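Local coordinates for unknown protein (Leishmania major, PDB 1R75) that is of unknown function but folds as a compact all-beta domain of the DUF1935 family, with two antiparallel sheets packed against each other, at residues 62-67 with 128-133; 39-44 with 55-60; 74-79 with 114-119. One frame throughout, in Å; residues are numbered along the deposited sequence.

Contact 1. Residues 62-67 with 128-133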
# COMPACT_ATOMS: atom_id res chain seq x y z
N LEU A 62 -5.97 -1.26 -13.06
CA LEU A 62 -6.60 -1.70 -11.79
C LEU A 62 -6.47 -0.68 -10.67
O LEU A 62 -5.46 -0.08 -10.58
CB LEU A 62 -5.89 -2.97 -11.27
CG LEU A 62 -5.92 -4.17 -12.22
CD1 LEU A 62 -5.34 -5.37 -11.54
CD2 LEU A 62 -7.28 -4.47 -12.59
N ILE A 63 -7.50 -0.55 -9.84
CA ILE A 63 -7.44 0.10 -8.53
C ILE A 63 -7.36 -0.99 -7.47
O ILE A 63 -8.12 -1.98 -7.54
CB ILE A 63 -8.58 1.08 -8.29
CG1 ILE A 63 -8.48 1.66 -6.88
CG2 ILE A 63 -9.89 0.49 -8.41
CD1 ILE A 63 -9.53 2.76 -6.66
N ILE A 64 -6.41 -0.84 -6.56
CA ILE A 64 -6.09 -1.89 -5.57
C ILE A 64 -6.46 -1.36 -4.22
O ILE A 64 -6.17 -0.21 -3.91
CB ILE A 64 -4.64 -2.30 -5.63
CG1 ILE A 64 -4.30 -2.87 -7.04
CG2 ILE A 64 -4.27 -3.26 -4.45
CD1 ILE A 64 -2.90 -3.07 -7.27
N HIS A 65 -7.19 -2.14 -3.43
CA HIS A 65 -7.50 -1.74 -2.06
C HIS A 65 -6.72 -2.64 -1.15
O HIS A 65 -6.80 -3.85 -1.28
CB HIS A 65 -8.99 -1.93 -1.74
CG HIS A 65 -9.36 -1.65 -0.32
ND1 HIS A 65 -9.84 -2.62 0.54
CD2 HIS A 65 -9.28 -0.51 0.42
CE1 HIS A 65 -10.03 -2.10 1.73
NE2 HIS A 65 -9.71 -0.82 1.68
N VAL A 66 -5.93 -2.07 -0.25
CA VAL A 66 -5.07 -2.86 0.62
C VAL A 66 -5.36 -2.48 2.06
O VAL A 66 -5.51 -1.30 2.38
CB VAL A 66 -3.58 -2.79 0.24
CG1 VAL A 66 -3.07 -1.41 0.14
CG2 VAL A 66 -2.68 -3.66 1.21
N ALA A 67 -5.56 -3.47 2.91
CA ALA A 67 -5.62 -3.24 4.33
C ALA A 67 -4.71 -4.21 5.06
O ALA A 67 -4.70 -5.41 4.77
CB ALA A 67 -7.04 -3.42 4.88
N LEU A 128 -6.80 -7.69 0.36
CA LEU A 128 -6.08 -7.26 -0.78
C LEU A 128 -7.02 -7.54 -1.98
O LEU A 128 -7.36 -8.72 -2.22
CB LEU A 128 -4.82 -7.97 -0.88
CG LEU A 128 -3.74 -7.42 -1.74
CD1 LEU A 128 -3.56 -5.94 -1.84
CD2 LEU A 128 -2.38 -8.05 -1.26
N GLU A 129 -7.56 -6.49 -2.58
CA GLU A 129 -8.60 -6.59 -3.61
C GLU A 129 -8.33 -5.65 -4.77
O GLU A 129 -7.74 -4.59 -4.58
CB GLU A 129 -9.95 -6.18 -3.03
CG GLU A 129 -11.13 -6.66 -3.83
CD GLU A 129 -12.03 -7.62 -3.04
OE1 GLU A 129 -12.14 -7.44 -1.76
OE2 GLU A 129 -12.61 -8.57 -3.69
N ALA A 130 -8.68 -6.04 -5.99
CA ALA A 130 -8.50 -5.13 -7.08
C ALA A 130 -9.74 -5.15 -7.92
O ALA A 130 -10.42 -6.18 -8.00
CB ALA A 130 -7.30 -5.49 -7.89
N ARG A 131 -9.98 -4.01 -8.58
CA ARG A 131 -11.08 -3.92 -9.54
C ARG A 131 -10.64 -3.05 -10.67
O ARG A 131 -9.65 -2.34 -10.55
CB ARG A 131 -12.34 -3.42 -8.84
CG ARG A 131 -12.41 -1.95 -8.57
CD ARG A 131 -13.55 -1.52 -7.63
NE ARG A 131 -14.90 -1.70 -8.18
CZ ARG A 131 -16.01 -1.02 -7.79
NH1 ARG A 131 -15.96 -0.12 -6.80
NH2 ARG A 131 -17.17 -1.27 -8.40
N THR A 132 -11.30 -3.16 -11.85
CA THR A 132 -10.88 -2.30 -12.96
C THR A 132 -11.11 -0.88 -12.53
O THR A 132 -12.09 -0.56 -11.80
CB THR A 132 -11.75 -2.59 -14.27
OG1 THR A 132 -13.11 -2.55 -13.86
CG2 THR A 132 -11.65 -3.89 -14.63
N ALA A 133 -10.23 0.00 -12.96
CA ALA A 133 -10.34 1.38 -12.62
C ALA A 133 -11.30 2.13 -13.56
O ALA A 133 -10.86 2.93 -14.36
CB ALA A 133 -9.00 2.00 -12.63

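Contact 2. Residues 39-44 with 55-60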
# COMPACT_ATOMS: atom_id res chain seq x y z
N SER A 39 0.39 -10.69 -7.23
CA SER A 39 0.78 -11.21 -8.53
C SER A 39 1.65 -10.16 -9.17
O SER A 39 1.45 -9.83 -10.35
CB SER A 39 -0.44 -11.52 -9.41
OG SER A 39 -0.26 -12.71 -10.16
N ASN A 40 2.60 -9.62 -8.42
CA ASN A 40 3.45 -8.56 -9.00
C ASN A 40 2.73 -7.37 -9.66
O ASN A 40 3.18 -6.83 -10.68
CB ASN A 40 4.38 -9.20 -10.01
CG ASN A 40 4.93 -10.47 -9.51
OD1 ASN A 40 5.64 -10.49 -8.50
ND2 ASN A 40 4.52 -11.59 -10.14
N ILE A 41 1.58 -6.98 -9.13
CA ILE A 41 0.96 -5.74 -9.54
C ILE A 41 1.25 -4.67 -8.47
O ILE A 41 1.41 -3.49 -8.79
CB ILE A 41 -0.56 -5.90 -9.69
CG1 ILE A 41 -0.91 -6.92 -10.83
CG2 ILE A 41 -1.17 -4.59 -10.06
CD1 ILE A 41 -2.15 -7.75 -10.60
N LEU A 42 1.19 -5.07 -7.20
CA LEU A 42 1.38 -4.15 -6.08
C LEU A 42 2.71 -4.34 -5.46
O LEU A 42 3.09 -5.46 -5.07
CB LEU A 42 0.27 -4.34 -5.02
CG LEU A 42 0.18 -3.23 -3.96
CD1 LEU A 42 -0.23 -1.94 -4.48
CD2 LEU A 42 -0.69 -3.65 -2.75
N TYR A 43 3.42 -3.24 -5.26
CA TYR A 43 4.74 -3.30 -4.59
C TYR A 43 4.66 -2.55 -3.31
O TYR A 43 4.16 -1.42 -3.34
CB TYR A 43 5.81 -2.66 -5.45
CG TYR A 43 6.02 -3.48 -6.71
CD1 TYR A 43 6.99 -4.48 -6.75
CD2 TYR A 43 5.19 -3.33 -7.79
CE1 TYR A 43 7.18 -5.27 -7.91
CE2 TYR A 43 5.34 -4.10 -8.92
CZ TYR A 43 6.36 -5.04 -8.98
OH TYR A 43 6.46 -5.85 -10.09
N ARG A 44 5.18 -3.13 -2.24
CA ARG A 44 5.46 -2.44 -1.00
C ARG A 44 6.85 -1.86 -1.04
O ARG A 44 7.78 -2.59 -1.34
CB ARG A 44 5.29 -3.38 0.16
CG ARG A 44 5.63 -2.85 1.49
CD ARG A 44 5.17 -3.79 2.61
NE ARG A 44 5.91 -5.06 2.60
CZ ARG A 44 6.99 -5.28 3.24
NH1 ARG A 44 7.55 -4.32 3.97
NH2 ARG A 44 7.53 -6.52 3.17
N PHE A 55 3.00 2.04 -1.05
CA PHE A 55 2.58 1.08 -2.07
C PHE A 55 2.59 1.73 -3.44
O PHE A 55 2.20 2.92 -3.61
CB PHE A 55 1.16 0.57 -1.76
CG PHE A 55 1.11 -0.31 -0.60
CD1 PHE A 55 1.69 -1.56 -0.64
CD2 PHE A 55 0.44 0.10 0.55
CE1 PHE A 55 1.59 -2.44 0.52
CE2 PHE A 55 0.33 -0.74 1.66
CZ PHE A 55 0.96 -2.00 1.65
N TYR A 56 3.05 0.97 -4.41
CA TYR A 56 3.05 1.38 -5.80
C TYR A 56 2.25 0.34 -6.61
O TYR A 56 2.45 -0.86 -6.43
CB TYR A 56 4.50 1.55 -6.32
CG TYR A 56 4.56 1.66 -7.81
CD1 TYR A 56 4.05 2.79 -8.46
CD2 TYR A 56 5.08 0.64 -8.59
CE1 TYR A 56 4.02 2.88 -9.84
CE2 TYR A 56 5.06 0.71 -9.98
CZ TYR A 56 4.57 1.84 -10.58
OH TYR A 56 4.54 1.93 -11.92
N ASN A 57 1.34 0.81 -7.44
CA ASN A 57 0.49 -0.01 -8.27
C ASN A 57 1.06 0.14 -9.72
O ASN A 57 0.99 1.22 -10.31
CB ASN A 57 -0.94 0.46 -8.09
CG ASN A 57 -1.95 -0.23 -9.07
OD1 ASN A 57 -1.58 -1.02 -9.96
ND2 ASN A 57 -3.20 0.10 -8.89
N ASP A 58 1.70 -0.94 -10.22
CA ASP A 58 2.26 -0.98 -11.59
C ASP A 58 1.24 -1.42 -12.69
O ASP A 58 1.59 -1.62 -13.84
CB ASP A 58 3.47 -1.89 -11.57
CG ASP A 58 4.38 -1.69 -12.78
OD1 ASP A 58 4.63 -0.53 -13.20
OD2 ASP A 58 4.86 -2.68 -13.34
N SER A 59 -0.03 -1.54 -12.34
CA SER A 59 -1.06 -1.73 -13.32
C SER A 59 -1.48 -0.45 -13.98
O SER A 59 -1.60 0.57 -13.35
CB SER A 59 -2.30 -2.34 -12.68
OG SER A 59 -3.22 -2.60 -13.70
N LYS A 60 -1.84 -0.51 -15.26
CA LYS A 60 -2.45 0.64 -15.94
C LYS A 60 -3.92 0.67 -15.71
O LYS A 60 -4.53 1.72 -15.90
CB LYS A 60 -2.23 0.58 -17.49
CG LYS A 60 -0.77 0.55 -17.90
CD LYS A 60 -0.64 0.57 -19.47
CE LYS A 60 0.21 -0.57 -20.01
NZ LYS A 60 -0.29 -1.95 -19.70

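Contact 3. Residues 74-79 with 114-119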
# COMPACT_ATOMS: atom_id res chain seq x y z
N SER A 74 3.13 -2.36 17.69
CA SER A 74 3.50 -1.42 16.66
C SER A 74 3.24 0.03 17.12
O SER A 74 2.25 0.28 17.76
CB SER A 74 2.68 -1.69 15.39
OG SER A 74 3.05 -2.95 14.78
N GLN A 75 4.11 0.93 16.73
CA GLN A 75 3.94 2.33 16.99
C GLN A 75 4.02 3.09 15.66
O GLN A 75 5.09 3.49 15.17
CB GLN A 75 5.01 2.80 17.98
CG GLN A 75 4.98 2.06 19.25
CD GLN A 75 6.20 2.44 20.13
OE1 GLN A 75 6.85 3.51 19.93
NE2 GLN A 75 6.53 1.59 21.07
N ILE A 76 2.88 3.18 15.03
CA ILE A 76 2.78 3.74 13.69
C ILE A 76 1.72 4.81 13.62
O ILE A 76 0.75 4.76 14.34
CB ILE A 76 2.49 2.66 12.61
CG1 ILE A 76 1.38 1.74 13.04
CG2 ILE A 76 3.74 1.84 12.36
CD1 ILE A 76 0.76 1.00 11.93
N VAL A 77 1.91 5.69 12.67
CA VAL A 77 0.85 6.59 12.27
C VAL A 77 0.52 6.35 10.79
O VAL A 77 1.42 6.12 9.99
CB VAL A 77 1.22 8.10 12.54
CG1 VAL A 77 1.47 8.23 13.93
CG2 VAL A 77 2.30 8.54 11.71
N PRO A 78 -0.73 6.52 10.41
CA PRO A 78 -1.05 6.47 8.99
C PRO A 78 -0.56 7.71 8.27
O PRO A 78 -0.55 8.78 8.86
CB PRO A 78 -2.58 6.42 9.00
CG PRO A 78 -2.98 7.27 10.21
CD PRO A 78 -2.00 6.70 11.20
N LEU A 79 -0.18 7.58 7.02
CA LEU A 79 0.25 8.66 6.13
C LEU A 79 -0.74 8.97 5.10
O LEU A 79 -1.54 8.10 4.64
CB LEU A 79 1.56 8.26 5.44
CG LEU A 79 2.78 8.09 6.37
CD1 LEU A 79 4.06 7.85 5.54
CD2 LEU A 79 2.90 9.23 7.29
N MET A 114 1.68 6.78 0.06
CA MET A 114 2.25 6.64 1.42
C MET A 114 1.21 5.93 2.32
O MET A 114 0.01 6.16 2.22
CB MET A 114 2.56 8.05 1.98
CG MET A 114 3.62 8.74 1.18
SD MET A 114 5.24 7.80 1.37
CE MET A 114 5.36 7.90 -0.15
N PHE A 115 1.70 5.03 3.15
CA PHE A 115 0.88 4.18 3.94
C PHE A 115 1.03 4.41 5.41
O PHE A 115 0.05 4.90 6.12
CB PHE A 115 1.18 2.76 3.50
CG PHE A 115 0.23 1.74 4.09
CD1 PHE A 115 -1.12 1.89 3.93
CD2 PHE A 115 0.71 0.58 4.79
CE1 PHE A 115 -2.02 0.93 4.44
CE2 PHE A 115 -0.20 -0.31 5.35
CZ PHE A 115 -1.55 -0.14 5.13
N VAL A 116 2.19 4.02 6.01
CA VAL A 116 2.40 4.18 7.45
C VAL A 116 3.83 4.57 7.73
O VAL A 116 4.74 4.39 6.93
CB VAL A 116 2.09 2.88 8.27
CG1 VAL A 116 0.72 2.54 8.13
CG2 VAL A 116 2.98 1.72 7.83
N GLU A 117 4.03 5.13 8.87
CA GLU A 117 5.38 5.46 9.29
C GLU A 117 5.53 5.15 10.76
O GLU A 117 4.63 5.42 11.56
CB GLU A 117 5.56 6.97 9.04
CG GLU A 117 6.89 7.52 9.44
CD GLU A 117 7.27 8.83 8.68
OE1 GLU A 117 6.97 8.94 7.46
OE2 GLU A 117 7.90 9.69 9.33
N GLY A 118 6.66 4.55 11.11
CA GLY A 118 6.98 4.29 12.49
C GLY A 118 7.55 2.88 12.64
O GLY A 118 8.13 2.37 11.73
N SER A 119 7.32 2.25 13.77
CA SER A 119 7.93 0.97 14.07
C SER A 119 6.94 -0.13 13.96
O SER A 119 5.98 -0.20 14.67
CB SER A 119 8.67 1.02 15.41
OG SER A 119 7.78 1.28 16.48

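Contact 1. Residues 62-67 with 128-133
Leu128 opens the antiparallel pairing of strands 62-71 and 123-132, the latter an outermost strand of the four-stranded sheet in this chain. With its CG anti to the backbone N (chi1 -162°), Leu128 brings CD1 within 3.8 Å of both Val66 CB and Ile64 CG2. Leu128 lies alongside both, pointing the same way, on the face turned to strand 52-57, where Val66 meets Phe55 and Ile64 meets Asn57. Next, Glu129 and His65 form a hydrogen-bonded pair: His65 N gives to Glu129 O at 2.8 Å, and Glu129 N returns a bond to His65 O. Their side chains leave from the other face, and His65 NE2 makes a weak hydrogen bond to Glu104 of strand 100-107. Ala130 sits opposite Ile64, its CB 4.1 Å from Ile64 CG1 and equally far from Leu62 CD1. Arg131 repeats the two-bond pattern with Ile63, its O taking Ile63 N at 2.9 Å along a nearly straight C=O line (170°). On the His65 face its aliphatic stem runs beside Ile63, with Arg131 CG 3.5 Å from Ile63 CG2. After Thr132 the strand ends, and Ala133 turns its methyl toward segment 62-67, its CB 4.1 Å from Ile63 N.

Contact 2. Residues 39-44 with 55-60
The Tyr43 ring receives Tyr56 O at its edge, in the plane of the ring, and Asp58 CB also lies near that plane, 3.9 Å from Tyr43 CE2. The neighbouring Tyr56 ring has the backbone N of Asp58 over one face, 3.8 Å above the plane and displaced toward the rim. The two tyrosines run side by side in the same direction, CD2 of Tyr43 4.1 Å from CD2 of Tyr56, and Phe22 meets both rings edge-to-face. On the other side of the sheet the Phe55 ring has Tyr43 O at its edge, while Leu42 CD2 and Arg44 CB approach it obliquely; Leu42 CD2 comes to 3.8 Å from Phe55 CD1. The guanidinium of Arg44 reaches farther out, to cation-pi contacts with Tyr35 and Trp53. These residues belong to the beta hairpin of strands 42-47 and 52-57, in which Tyr43 and Tyr56 form a hydrogen-bonded pair, each N 2.8 Å from the other's O. Beyond the strand ends, Asp58 N still bonds to Ile41 O. Asn57 swings its amide away from its own N (chi1 173°), which sets OD1 to accept Ser59 N in an Asx turn, and its ND2 gives to the backbone O of Leu62 and of Val107. Ile41 CG2 packs against this turn, 3.6 Å from both Asn57 OD1 and Ser59 CB.

Contact 3. Residues 74-79 with 114-119
Phe115 O takes Leu79 N at 2.8 Å, the shortest bond between 74-79 and 114-119; the N-H points almost straight at the oxygen (169°), but the donor stands well above the carbonyl plane. Thr82 OG1 makes a further, weak hydrogen bond to the same oxygen. Farther along, Val77 and Glu117 exchange two bonds, each N 3.0 Å from the other's O, and Gln75 and Ser119 are also joined by two bonds. Of that last pair, Ser119 N approaches Gln75 O from 43° out of the carbonyl plane, whereas Gln75 N meets Ser119 O within it. Gly118, between Glu117 and Ser119 and opposite Ile76, brings its CA within 3.4 Å of Gln75 O, close against the partner strand.

Leu79 buries more area against the other segment than any other residue of the pair. Its side chain leaves on the side of its own N (chi1 -65°), which carries the isobutyl group across the stem of Glu117, both methyls 3.9 Å from Glu117 CB, while Leu79 CB abuts Met114 CB at 3.6 Å. Toward the interior, Ile76 CD1 meets Val116 CG1 obliquely at 4.1 Å, and that same Val116 methyl lies over one face of the Phe115 ring, offset toward the rim. Phe70 and Cys103 of the facing sheet touch both Ile76 and Val116; Phe115 reaches them too, and sets its ring edge-to-face with Phe55.

Phe115 and Val116 both face Trp53 of the neighbouring strand 52-57, a classic beta bulge, here in strand 112-117 of an antiparallel sheet whose outermost strand on this side is 75-78.

Contacts 2 and 3 lie in the five-stranded sheet, where strands 52-57 and 112-117 are neighbours; contact 1 belongs to the four-stranded sheet. The centres of contacts 1 and 2 are about 10 Å apart, and the two touch between the sheets, where Ile64 also packs on Ile41. Centre to centre, contact 3 is about 20 Å from contact 2 and 21 Å from contact 1, across the chain's centre from both, yet contacts 2 and 3 meet through a pair of phenylalanines. Along the chain, contact 2 closes first; contact 1 then spans 62-133 and encloses contact 3. The chain thus passes between the sheets repeatedly, and the side chains of both sheets meet in a largely apolar interior.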